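PDB 4MYZ: CurK, CurL fusion protein from Moorea producens 3L, which joins the C-terminal docking domain of CurK to the N-terminal docking domain of CurL, which probably pair to link successive modules of the curacin A polyketide synthase. Local coordinates for residues 20-23 against 24-28. Residues are numbered along the deposited sequence; the frame is centred on the assembly and turned at random.
Sequences ASVL and QEIEA
V22 and I26 meet on one face of helix 15-32, one turn apart. V22 CG1 lies 3.9 Å from I26 CD1, and the two side chains cross obliquely. I26 CG1 stands beside its own backbone N (chi1 -67°), which carries CD1 back toward V22. Beneath them I26 N donates to V22 O at 2.9 Å. The extended side chain of Q24 runs back along the preceding turn. Its CG sits 3.3 Å from A20 O, and its amide lies over the backbone of A20 and S21, with NE2 3.6 Å from A20 O. A20 O accepts the bond from Q24 N at 2.9 Å. Such bonds, from the N-H of residue i+4 to the C=O of residue i, are those of a regular alpha helix, here in the CurK part of the engineered fusion. S21 O has two donors: E25 N at 3.0 Å and a water. The same water also donates to E25 OE2, 3.1 Å away, and so ties the carboxylate to the backbone one turn earlier. The other oxygen, E25 OE1, forms a salt bridge with R68 of the second subunit. S21 OG hydrogen-bonds to E17 O. V22 and I26 also pack on A60 and A63, respectively, of helix 56-71 in the CurL part, while L61 of the second subunit covers S21 and V22.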
loop_
_atom_site.group_PDB
_atom_site.type_symbol
_atom_site.label_atom_id
_atom_site.label_comp_id
_atom_site.label_asym_id
_atom_site.label_seq_id
_atom_site.Cartn_x
_atom_site.Cartn_y
_atom_site.Cartn_z
ATOM N N ALA B 20 10.954 -5.275 -2.114
ATOM C CA ALA B 20 11.495 -5.354 -0.767
ATOM C C ALA B 20 11.171 -4.116 0.047
ATOM O O ALA B 20 10.816 -4.218 1.222
ATOM C CB ALA B 20 12.982 -5.563 -0.799
ATOM N N SER B 21 11.285 -2.946 -0.583
ATOM C CA SER B 21 11.022 -1.698 0.102
ATOM C C SER B 21 9.539 -1.576 0.489
ATOM O O SER B 21 9.211 -1.081 1.573
ATOM C CB SER B 21 11.417 -0.523 -0.772
ATOM O OG SER B 21 12.835 -0.455 -0.937
ATOM N N VAL B 22 8.647 -1.995 -0.407
ATOM C CA VAL B 22 7.227 -2.033 -0.108
ATOM C C VAL B 22 6.981 -2.927 1.116
ATOM O O VAL B 22 6.236 -2.575 2.027
ATOM C CB VAL B 22 6.451 -2.487 -1.349
ATOM C CG1 VAL B 22 5.041 -2.945 -1.005
ATOM C CG2 VAL B 22 6.430 -1.351 -2.349
ATOM N N LEU B 23 7.573 -4.106 1.124
ATOM C CA LEU B 23 7.366 -5.030 2.241
ATOM C C LEU B 23 7.866 -4.449 3.565
ATOM O O LEU B 23 7.223 -4.575 4.610
ATOM C CB LEU B 23 7.997 -6.390 1.961
ATOM C CG LEU B 23 7.345 -7.168 0.841
ATOM C CD1 LEU B 23 8.184 -8.377 0.456
ATOM C CD2 LEU B 23 5.967 -7.656 1.243
ATOM N N GLN B 24 9.019 -3.789 3.519
ATOM C CA GLN B 24 9.531 -3.131 4.715
ATOM C C GLN B 24 8.571 -2.051 5.216
ATOM O O GLN B 24 8.359 -1.881 6.422
ATOM C CB GLN B 24 10.893 -2.507 4.433
ATOM C CG GLN B 24 12.043 -3.486 4.203
ATOM C CD GLN B 24 13.206 -2.793 3.479
ATOM O OE1 GLN B 24 13.330 -1.567 3.510
ATOM N NE2 GLN B 24 14.026 -3.568 2.787
ATOM N N GLU B 25 7.987 -1.284 4.305
ATOM C CA GLU B 25 7.035 -0.279 4.729
ATOM C C GLU B 25 5.772 -0.894 5.309
ATOM O O GLU B 25 5.236 -0.369 6.281
ATOM C CB GLU B 25 6.675 0.673 3.598
ATOM C CG GLU B 25 6.288 2.047 4.075
ATOM C CD GLU B 25 7.445 2.812 4.729
ATOM O OE1 GLU B 25 7.152 3.634 5.589
ATOM O OE2 GLU B 25 8.628 2.617 4.357
ATOM N N ILE B 26 5.315 -2.011 4.732
ATOM C CA ILE B 26 4.131 -2.703 5.256
ATOM C C ILE B 26 4.373 -3.205 6.684
ATOM O O ILE B 26 3.505 -3.081 7.554
ATOM C CB ILE B 26 3.708 -3.854 4.333
ATOM C CG1 ILE B 26 3.208 -3.306 2.995
ATOM C CG2 ILE B 26 2.631 -4.675 4.986
ATOM C CD1 ILE B 26 2.971 -4.343 1.945
ATOM N N GLU B 27 5.544 -3.805 6.918
ATOM C CA GLU B 27 5.914 -4.232 8.279
ATOM C C GLU B 27 5.831 -3.064 9.271
ATOM O O GLU B 27 5.277 -3.200 10.375
ATOM C CB GLU B 27 7.330 -4.807 8.285
ATOM C CG GLU B 27 7.868 -5.169 9.669
ATOM C CD GLU B 27 7.119 -6.303 10.347
ATOM O OE1 GLU B 27 6.469 -7.110 9.646
ATOM O OE2 GLU B 27 7.161 -6.359 11.599
ATOM N N ALA B 28 6.375 -1.900 8.903
ATOM C CA ALA B 28 6.342 -0.751 9.786
ATOM C C ALA B 28 4.902 -0.296 10.057
ATOM O O ALA B 28 4.559 0.088 11.166
ATOM C CB ALA B 28 7.145 0.377 9.180
HETATM O O HOH W 1 10.754 1.007 2.806
#